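Local coordinates for protein glucosidase (PDB 5Z3K) that probably hydrolyses O-glycosidic bonds as a family 39 beta-glucosidase of the bacterium Croceicoccus marinus, at residues Met237-Ile242 / Ile289-Ser294; Asn19-His24 / Glu295-Ile300; Leu284-Ile289 / Gly356-Ala361. One frame throughout, in Å; residues are numbered along the deposited sequence.

In the fold
The protein joins an eight-stranded (beta/alpha) barrel to a nine-stranded mixed sheet, and the three contacts gather around helix 277-291. Contacts 1 and 3 share that helix: its final part meets helix 238-252 of the barrel in contact 1, and its preceding turns press on strand 357-363 of the mixed sheet in contact 3. Contact 2 lies just beyond it, where strand 298-301 meets the loop leading into strand 25-27. Contact 3 is buried and apolar, without hydrogen bonds across it. Contacts 1 and 2 are partly buried, and in each an arginine grips a backbone carbonyl beside apolar packing. Gln292 OE1 ties contact 1 to the backbone N of Arg21 in contact 2.

Contact 1: residues Met237-Ile242 / Ile289-Ser294; sequences MDFRTI and IYMQDS
Two N-H groups of Arg240 hydrogen-bond to the backbone carbonyl of Tyr290. The grip is side-on: NH2 lies 3.0 Å from Tyr290 O, in the carbonyl plane and on a lone pair, while NE, at 3.2 Å from the same O, stands above that plane. The acceptor sits at the edge of the guanidinium, close to its plane, so two N-H groups on one atom fix the rotation of the group. From an extended start (chi1 176°) the Arg240 chain bends at chi3, turning NE toward the Tyr290 carbonyl. Tyr290 lies in the last turn of helix 277-291, whose partial negative charge would probably suit the arginine. Asp293 adds charge without a bond: its OD2 is 4.5 Å from Arg240 NH2 and well out of the guanidinium plane, and OD1 pairs with Arg346. Tyr290 OH reaches on to Asp353 O and Gly356 N, and Ser294 OG donates to Met291 O, 2.6 Å away.

The apolar contacts flank this grip. The selenomethionine Met237 puts CE over the centre of one face of the Tyr290 ring, 3.6 Å from the centroid, a CH-pi contact. SE, more oblique, makes it also a Met-aromatic pair, and it lies above one face of the Arg240 guanidinium, toward its rim. Met291 CE touches Phe239 CD2 at 4.0 Å, and Arg240 CG rests on Ser294 CB at 3.8 Å. Such packing between consecutive outer helices, here the start of 238-252 against the end of 277-291, belongs to the shell of a TIM barrel.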
loop_
_atom_site.group_PDB
_atom_site.type_symbol
_atom_site.label_atom_id
_atom_site.label_comp_id
_atom_site.label_asym_id
_atom_site.label_seq_id
_atom_site.Cartn_x
_atom_site.Cartn_y
_atom_site.Cartn_z
HETATM N N MSE A 237 -8.964 -6.838 -9.680
HETATM C CA MSE A 237 -8.104 -7.979 -9.952
HETATM C C MSE A 237 -6.720 -7.563 -10.478
HETATM O O MSE A 237 -5.778 -8.345 -10.386
HETATM C CB MSE A 237 -8.797 -8.927 -10.950
HETATM C CG MSE A 237 -8.117 -10.296 -11.137
HETATM SE SE MSE A 237 -7.926 -11.344 -9.474
HETATM C CE MSE A 237 -9.804 -11.813 -9.155
ATOM N N ASP A 238 -6.592 -6.329 -10.987
ATOM C CA ASP A 238 -5.377 -5.934 -11.710
ATOM C C ASP A 238 -4.105 -6.200 -10.913
ATOM O O ASP A 238 -3.082 -6.614 -11.473
ATOM C CB ASP A 238 -5.418 -4.449 -12.065
ATOM C CG ASP A 238 -6.167 -4.164 -13.335
ATOM O OD1 ASP A 238 -6.854 -5.082 -13.856
ATOM O OD2 ASP A 238 -6.100 -2.992 -13.781
ATOM N N PHE A 239 -4.135 -5.942 -9.607
ATOM C CA PHE A 239 -2.892 -6.014 -8.845
ATOM C C PHE A 239 -2.350 -7.434 -8.794
ATOM O O PHE A 239 -1.133 -7.641 -8.890
ATOM C CB PHE A 239 -3.133 -5.405 -7.472
ATOM C CG PHE A 239 -3.786 -4.075 -7.581
ATOM C CD1 PHE A 239 -3.061 -2.976 -8.031
ATOM C CD2 PHE A 239 -5.135 -3.936 -7.345
ATOM C CE1 PHE A 239 -3.668 -1.753 -8.195
ATOM C CE2 PHE A 239 -5.754 -2.717 -7.507
ATOM C CZ PHE A 239 -5.032 -1.626 -7.930
ATOM N N ARG A 240 -3.235 -8.426 -8.706
ATOM C CA ARG A 240 -2.790 -9.817 -8.800
ATOM C C ARG A 240 -2.236 -10.110 -10.185
ATOM O O ARG A 240 -1.164 -10.717 -10.323
ATOM C CB ARG A 240 -3.943 -10.775 -8.490
ATOM C CG ARG A 240 -3.539 -12.232 -8.665
ATOM C CD ARG A 240 -4.747 -13.157 -8.681
ATOM N NE ARG A 240 -5.471 -13.141 -7.412
ATOM C CZ ARG A 240 -6.583 -13.845 -7.193
ATOM N NH1 ARG A 240 -7.082 -14.612 -8.165
ATOM N NH2 ARG A 240 -7.194 -13.787 -6.018
ATOM N N THR A 241 -2.959 -9.678 -11.224
ATOM C CA THR A 241 -2.523 -9.914 -12.603
ATOM C C THR A 241 -1.146 -9.311 -12.867
ATOM O O THR A 241 -0.275 -9.970 -13.449
ATOM C CB THR A 241 -3.548 -9.349 -13.586
ATOM O OG1 THR A 241 -4.812 -9.974 -13.358
ATOM C CG2 THR A 241 -3.117 -9.601 -15.040
ATOM N N ILE A 242 -0.924 -8.060 -12.449
ATOM C CA ILE A 242 0.375 -7.443 -12.729
ATOM C C ILE A 242 1.482 -8.146 -11.952
ATOM O O ILE A 242 2.570 -8.406 -12.484
ATOM C CB ILE A 242 0.357 -5.933 -12.419
ATOM C CG1 ILE A 242 -0.783 -5.222 -13.154
ATOM C CG2 ILE A 242 1.703 -5.306 -12.790
ATOM C CD1 ILE A 242 -0.715 -5.350 -14.653
ATOM N N ILE A 289 -8.616 -7.910 -0.974
ATOM C CA ILE A 289 -8.957 -9.326 -0.857
ATOM C C ILE A 289 -8.304 -10.121 -1.978
ATOM O O ILE A 289 -7.700 -11.176 -1.742
ATOM C CB ILE A 289 -10.484 -9.518 -0.838
ATOM C CG1 ILE A 289 -11.039 -8.906 0.457
ATOM C CG2 ILE A 289 -10.836 -11.011 -0.933
ATOM C CD1 ILE A 289 -12.571 -8.802 0.539
ATOM N N TYR A 290 -8.407 -9.628 -3.214
ATOM C CA TYR A 290 -7.854 -10.389 -4.330
ATOM C C TYR A 290 -6.333 -10.462 -4.259
ATOM O O TYR A 290 -5.756 -11.489 -4.631
ATOM C CB TYR A 290 -8.296 -9.790 -5.672
ATOM C CG TYR A 290 -9.759 -10.035 -5.977
ATOM C CD1 TYR A 290 -10.356 -11.255 -5.685
ATOM C CD2 TYR A 290 -10.550 -9.032 -6.536
ATOM C CE1 TYR A 290 -11.704 -11.477 -5.945
ATOM C CE2 TYR A 290 -11.905 -9.242 -6.796
ATOM C CZ TYR A 290 -12.467 -10.471 -6.505
ATOM O OH TYR A 290 -13.802 -10.683 -6.763
HETATM N N MSE A 291 -5.659 -9.418 -3.775
HETATM C CA MSE A 291 -4.200 -9.455 -3.796
HETATM C C MSE A 291 -3.652 -10.251 -2.615
HETATM O O MSE A 291 -2.464 -10.541 -2.568
HETATM C CB MSE A 291 -3.612 -8.036 -3.808
HETATM C CG MSE A 291 -3.677 -7.331 -2.470
HETATM SE SE MSE A 291 -2.683 -5.655 -2.536
HETATM C CE MSE A 291 -3.872 -4.598 -3.660
ATOM N N GLN A 292 -4.513 -10.611 -1.656
ATOM C CA GLN A 292 -4.062 -11.479 -0.571
ATOM C C GLN A 292 -3.579 -12.822 -1.106
ATOM O O GLN A 292 -2.711 -13.460 -0.500
ATOM C CB GLN A 292 -5.187 -11.669 0.453
ATOM C CG GLN A 292 -4.876 -12.627 1.615
ATOM C CD GLN A 292 -3.909 -12.074 2.661
ATOM O OE1 GLN A 292 -3.376 -12.830 3.478
ATOM N NE2 GLN A 292 -3.683 -10.757 2.650
ATOM N N ASP A 293 -4.122 -13.252 -2.242
ATOM C CA ASP A 293 -3.697 -14.453 -2.957
ATOM C C ASP A 293 -2.995 -14.002 -4.241
ATOM O O ASP A 293 -3.599 -13.925 -5.312
ATOM C CB ASP A 293 -4.902 -15.341 -3.254
ATOM C CG ASP A 293 -5.592 -15.815 -2.000
ATOM O OD1 ASP A 293 -4.871 -16.301 -1.101
ATOM O OD2 ASP A 293 -6.840 -15.688 -1.908
ATOM N N SER A 294 -1.714 -13.670 -4.129
ATOM C CA SER A 294 -1.018 -13.077 -5.272
ATOM C C SER A 294 0.479 -13.116 -5.008
ATOM O O SER A 294 0.929 -13.488 -3.925
ATOM C CB SER A 294 -1.467 -11.637 -5.516
ATOM O OG SER A 294 -0.817 -10.766 -4.600
#

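Contact 2: residues Asn19-His24 / Glu295-Ile300; sequences NMRQLH and EVDKAI
The guanidinium of Arg21 meets Val296 at its edge: the carbonyl O of Val296 lies near the guanidinium plane, with the CA of Asp297 also at that rim. NH1 makes the main bond, 2.8 Å to Val296 O, with an N-H...O angle of 157° and the donor in the carbonyl plane. NH2 adds a weak bond to the same Val296 O at 3.2 Å. Two waters extend the hold of NH1. One, weakly bound to NH1, donates to Asp297 OD1 at 2.8 Å, and the other donates to the backbone O of Asp297. With an alanine in place of Arg21, Val296 O would probably lose both its arginine donors, and the two waters their anchor on this side. The Asp297 carboxylate probably feels Arg21 through water and charge, OD1 being 4.2 Å from Arg21 NH1 with no N-H aimed at it, while OD2 accepts from Leu260 N. The setting is the closure of the (beta/alpha)8 barrel: the loop leading into strand 25-27, the first of the barrel, runs beside strand 298-301, the eighth. Leu23 fills the angle between them. Its CG stands anti to the carbonyl carbon (chi1 -62°), which turns the methyl fork toward segment 295-300. CD2 lies against Asp297 O at 3.3 Å, and CD1 reaches toward Val296 CG1, 4.4 Å away. Further along, Leu23 CB faces Ala299 CB at 4.3 Å, and Trp265 also covers that alanine. No backbone hydrogen bond joins the segments; Leu23 O and Ala299 O come within 3.3 Å, but both are acceptors. Just before Leu23, Gln22 forms the centre of an inverse gamma turn.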
loop_
_atom_site.group_PDB
_atom_site.type_symbol
_atom_site.label_atom_id
_atom_site.label_comp_id
_atom_site.label_asym_id
_atom_site.label_seq_id
_atom_site.Cartn_x
_atom_site.Cartn_y
_atom_site.Cartn_z
ATOM N N ASN A 19 -1.619 -18.710 7.314
ATOM C CA ASN A 19 -1.423 -17.393 7.918
ATOM C C ASN A 19 -2.023 -16.300 7.044
ATOM O O ASN A 19 -1.883 -16.315 5.818
ATOM C CB ASN A 19 0.062 -17.108 8.134
ATOM C CG ASN A 19 0.657 -17.930 9.249
ATOM O OD1 ASN A 19 -0.046 -18.364 10.167
ATOM N ND2 ASN A 19 1.961 -18.152 9.180
HETATM N N MSE A 20 -2.689 -15.342 7.687
HETATM C CA MSE A 20 -3.061 -14.109 7.020
HETATM C C MSE A 20 -1.781 -13.321 6.763
HETATM O O MSE A 20 -0.868 -13.331 7.593
HETATM C CB MSE A 20 -4.033 -13.282 7.872
HETATM C CG MSE A 20 -4.543 -12.038 7.167
HETATM SE SE MSE A 20 -5.846 -12.515 5.815
HETATM C CE MSE A 20 -7.375 -12.775 6.996
ATOM N N ARG A 21 -1.695 -12.643 5.624
ATOM C CA ARG A 21 -0.497 -11.893 5.262
ATOM C C ARG A 21 -0.758 -10.401 5.441
ATOM O O ARG A 21 -1.752 -9.870 4.932
ATOM C CB ARG A 21 -0.071 -12.205 3.822
ATOM C CG ARG A 21 0.213 -13.685 3.597
ATOM C CD ARG A 21 1.039 -13.929 2.323
ATOM N NE ARG A 21 0.286 -13.561 1.130
ATOM C CZ ARG A 21 0.672 -12.641 0.258
ATOM N NH1 ARG A 21 1.812 -11.989 0.447
ATOM N NH2 ARG A 21 -0.081 -12.381 -0.808
ATOM N N GLN A 22 0.138 -9.724 6.153
ATOM C CA GLN A 22 -0.094 -8.329 6.540
ATOM C C GLN A 22 0.326 -7.407 5.401
ATOM O O GLN A 22 1.476 -6.956 5.316
ATOM C CB GLN A 22 0.648 -8.007 7.830
ATOM C CG GLN A 22 -0.149 -8.366 9.085
ATOM C CD GLN A 22 -0.261 -9.871 9.298
ATOM O OE1 GLN A 22 0.748 -10.564 9.453
ATOM N NE2 GLN A 22 -1.491 -10.385 9.301
ATOM N N LEU A 23 -0.625 -7.107 4.513
ATOM C CA LEU A 23 -0.361 -6.278 3.347
ATOM C C LEU A 23 -0.899 -4.853 3.489
ATOM O O LEU A 23 -0.899 -4.100 2.503
ATOM C CB LEU A 23 -0.952 -6.926 2.092
ATOM C CG LEU A 23 -0.398 -8.302 1.693
ATOM C CD1 LEU A 23 -0.881 -8.699 0.276
ATOM C CD2 LEU A 23 1.096 -8.275 1.762
ATOM N N HIS A 24 -1.347 -4.457 4.685
ATOM C CA HIS A 24 -1.989 -3.148 4.854
ATOM C C HIS A 24 -0.952 -2.052 5.087
ATOM O O HIS A 24 -0.882 -1.433 6.150
ATOM C CB HIS A 24 -2.994 -3.157 6.000
ATOM C CG HIS A 24 -4.091 -2.153 5.829
ATOM N ND1 HIS A 24 -4.964 -2.190 4.765
ATOM C CD2 HIS A 24 -4.476 -1.100 6.593
ATOM C CE1 HIS A 24 -5.825 -1.192 4.866
ATOM N NE2 HIS A 24 -5.556 -0.519 5.971
ATOM N N GLU A 295 1.249 -12.691 -6.010
ATOM C CA GLU A 295 2.688 -12.565 -5.847
ATOM C C GLU A 295 3.095 -11.284 -5.125
ATOM O O GLU A 295 4.293 -11.074 -4.915
ATOM C CB GLU A 295 3.378 -12.644 -7.215
ATOM C CG GLU A 295 3.082 -13.958 -7.956
ATOM C CD GLU A 295 3.568 -15.187 -7.204
ATOM O OE1 GLU A 295 4.560 -15.082 -6.456
ATOM O OE2 GLU A 295 2.975 -16.269 -7.386
ATOM N N VAL A 296 2.140 -10.434 -4.724
ATOM C CA VAL A 296 2.474 -9.262 -3.926
ATOM C C VAL A 296 2.927 -9.704 -2.540
ATOM O O VAL A 296 2.222 -10.445 -1.838
ATOM C CB VAL A 296 1.274 -8.304 -3.828
ATOM C CG1 VAL A 296 1.620 -7.103 -2.950
ATOM C CG2 VAL A 296 0.825 -7.854 -5.216
ATOM N N ASP A 297 4.102 -9.230 -2.122
ATOM C CA ASP A 297 4.616 -9.558 -0.796
ATOM C C ASP A 297 4.425 -8.436 0.212
ATOM O O ASP A 297 4.305 -8.707 1.412
ATOM C CB ASP A 297 6.103 -9.907 -0.871
ATOM C CG ASP A 297 6.354 -11.192 -1.636
ATOM O OD1 ASP A 297 5.640 -12.180 -1.375
ATOM O OD2 ASP A 297 7.238 -11.208 -2.516
ATOM N N LYS A 298 4.412 -7.192 -0.258
ATOM C CA LYS A 298 4.154 -6.014 0.556
ATOM C C LYS A 298 3.440 -5.002 -0.327
ATOM O O LYS A 298 3.736 -4.901 -1.524
ATOM C CB LYS A 298 5.450 -5.392 1.094
ATOM C CG LYS A 298 6.260 -6.276 2.013
ATOM C CD LYS A 298 5.570 -6.482 3.336
ATOM C CE LYS A 298 6.568 -6.989 4.393
ATOM N NZ LYS A 298 7.712 -7.715 3.758
ATOM N N ALA A 299 2.510 -4.250 0.260
ATOM C CA ALA A 299 1.676 -3.351 -0.518
ATOM C C ALA A 299 1.512 -2.024 0.199
ATOM O O ALA A 299 1.408 -1.992 1.431
ATOM C CB ALA A 299 0.294 -3.969 -0.774
ATOM N N ILE A 300 1.461 -0.948 -0.596
ATOM C CA ILE A 300 1.380 0.437 -0.121
ATOM C C ILE A 300 0.188 1.075 -0.827
ATOM O O ILE A 300 0.280 1.442 -2.006
ATOM C CB ILE A 300 2.662 1.236 -0.409
ATOM C CG1 ILE A 300 3.913 0.539 0.130
ATOM C CG2 ILE A 300 2.559 2.637 0.177
ATOM C CD1 ILE A 300 4.023 0.538 1.662
HETATM O O HOH W 1 4.751 -12.714 1.238
HETATM O O HOH W 2 3.668 -11.201 2.864
#

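Contact 3: residues Leu284-Ile289 / Gly356-Ala361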
loop_
_atom_site.group_PDB
_atom_site.type_symbol
_atom_site.label_atom_id
_atom_site.label_comp_id
_atom_site.label_asym_id
_atom_site.label_seq_id
_atom_site.Cartn_x
_atom_site.Cartn_y
_atom_site.Cartn_z
ATOM N N LEU A 284 -11.362 -0.750 -3.326
ATOM C CA LEU A 284 -10.124 -0.970 -2.591
ATOM C C LEU A 284 -10.255 -2.159 -1.642
ATOM O O LEU A 284 -9.276 -2.885 -1.433
ATOM C CB LEU A 284 -9.698 0.311 -1.866
ATOM C CG LEU A 284 -10.365 0.730 -0.571
ATOM C CD1 LEU A 284 -9.557 0.200 0.608
ATOM C CD2 LEU A 284 -10.477 2.263 -0.526
ATOM N N ALA A 285 -11.458 -2.420 -1.117
ATOM C CA ALA A 285 -11.644 -3.621 -0.310
ATOM C C ALA A 285 -11.538 -4.884 -1.166
ATOM O O ALA A 285 -10.877 -5.854 -0.773
ATOM C CB ALA A 285 -12.984 -3.561 0.432
ATOM N N ALA A 286 -12.169 -4.896 -2.342
ATOM C CA ALA A 286 -12.038 -6.064 -3.213
ATOM C C ALA A 286 -10.597 -6.251 -3.676
ATOM O O ALA A 286 -10.112 -7.385 -3.774
ATOM C CB ALA A 286 -12.971 -5.948 -4.423
ATOM N N ALA A 287 -9.887 -5.156 -3.956
ATOM C CA ALA A 287 -8.500 -5.277 -4.408
ATOM C C ALA A 287 -7.618 -5.893 -3.329
ATOM O O ALA A 287 -6.781 -6.761 -3.610
ATOM C CB ALA A 287 -7.952 -3.904 -4.824
ATOM N N ALA A 288 -7.768 -5.423 -2.084
ATOM C CA ALA A 288 -7.043 -6.026 -0.973
ATOM C C ALA A 288 -7.342 -7.519 -0.852
ATOM O O ALA A 288 -6.431 -8.325 -0.645
ATOM C CB ALA A 288 -7.398 -5.303 0.327
ATOM N N ILE A 289 -8.616 -7.910 -0.974
ATOM C CA ILE A 289 -8.957 -9.326 -0.857
ATOM C C ILE A 289 -8.304 -10.121 -1.978
ATOM O O ILE A 289 -7.700 -11.176 -1.742
ATOM C CB ILE A 289 -10.484 -9.518 -0.838
ATOM C CG1 ILE A 289 -11.039 -8.906 0.457
ATOM C CG2 ILE A 289 -10.836 -11.011 -0.933
ATOM C CD1 ILE A 289 -12.571 -8.802 0.539
ATOM N N GLY A 356 -15.982 -9.434 -8.364
ATOM C CA GLY A 356 -16.203 -8.268 -7.535
ATOM C C GLY A 356 -16.947 -8.528 -6.242
ATOM O O GLY A 356 -17.051 -7.605 -5.418
ATOM N N PHE A 357 -17.476 -9.734 -6.022
ATOM C CA PHE A 357 -18.069 -10.080 -4.727
ATOM C C PHE A 357 -17.010 -10.849 -3.943
ATOM O O PHE A 357 -16.971 -12.081 -3.937
ATOM C CB PHE A 357 -19.372 -10.864 -4.860
ATOM C CG PHE A 357 -20.138 -10.954 -3.566
ATOM C CD1 PHE A 357 -20.924 -9.894 -3.138
ATOM C CD2 PHE A 357 -20.037 -12.080 -2.757
ATOM C CE1 PHE A 357 -21.616 -9.951 -1.933
ATOM C CE2 PHE A 357 -20.731 -12.152 -1.550
ATOM C CZ PHE A 357 -21.519 -11.085 -1.134
ATOM N N ALA A 358 -16.144 -10.099 -3.268
ATOM C CA ALA A 358 -14.933 -10.638 -2.657
ATOM C C ALA A 358 -15.129 -10.788 -1.159
ATOM O O ALA A 358 -15.712 -9.914 -0.516
ATOM C CB ALA A 358 -13.749 -9.715 -2.932
ATOM N N ALA A 359 -14.632 -11.887 -0.602
ATOM C CA ALA A 359 -14.802 -12.145 0.815
ATOM C C ALA A 359 -13.530 -12.769 1.369
ATOM O O ALA A 359 -12.813 -13.491 0.670
ATOM C CB ALA A 359 -16.021 -13.049 1.070
ATOM N N LEU A 360 -13.274 -12.489 2.646
ATOM C CA LEU A 360 -12.036 -12.856 3.313
ATOM C C LEU A 360 -12.333 -13.026 4.794
ATOM O O LEU A 360 -13.072 -12.226 5.378
ATOM C CB LEU A 360 -10.959 -11.778 3.089
ATOM C CG LEU A 360 -9.589 -11.951 3.747
ATOM C CD1 LEU A 360 -8.844 -13.154 3.195
ATOM C CD2 LEU A 360 -8.736 -10.688 3.567
ATOM N N ALA A 361 -11.763 -14.063 5.407
ATOM C CA ALA A 361 -12.055 -14.338 6.809
ATOM C C ALA A 361 -10.779 -14.671 7.569
ATOM O O ALA A 361 -9.866 -15.305 7.036
ATOM C CB ALA A 361 -13.054 -15.495 6.949
#
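Ile289 presses its branched side chain against Ala358, Ala359 and Leu360 of strand 357-363. The contact starts at the branch point itself: CB lies 3.9 Å from the CB of Ala358. From there the two arms part. CG2 rests on the backbone, 3.6 Å from Ala359 O, while also touching the methyl of Ala358. CG1 takes the other arm, lying anti to the carbonyl carbon (chi1 -67°), and meets Leu360 CB at 3.9 Å. The extended chain then carries the tip, CD1, back over the strand to within 3.5 Å of Ala358 O. Every carbon beyond CA thus finds a partner on the strand, and the methyl of Ala358 is touched by both CG2 and CD1.

One turn earlier, Ala286 completes the seat, its CB 4.1 Å from that of Ala358. The Leu360 and Ile289 side chains run past one another head to tail; an extended chi1 (178°) sends Leu360 on toward Thr340 and Leu341 of helix 329-341. Leu373, on the neighbouring strand 369-376, also touches Ile289, so the isoleucine packs on more than one strand of the sheet.

The segment axes pass 7.8 Å apart, their directions 58° from each other, and the small side chains of Ala286 and Ala358 are consistent with this close approach. The contact lays a barrel helix on the nine-stranded mixed sheet, part of the beta-rich domain that accompanies the catalytic barrel in family 39 enzymes. No hydrogen bond crosses between the two segments, so this part of the domain interface relies on close-fitting methyl and methylene groups, and its cohesion probably comes mainly from burial and shape, with the Tyr290 OH to Gly356 N bond just beside it.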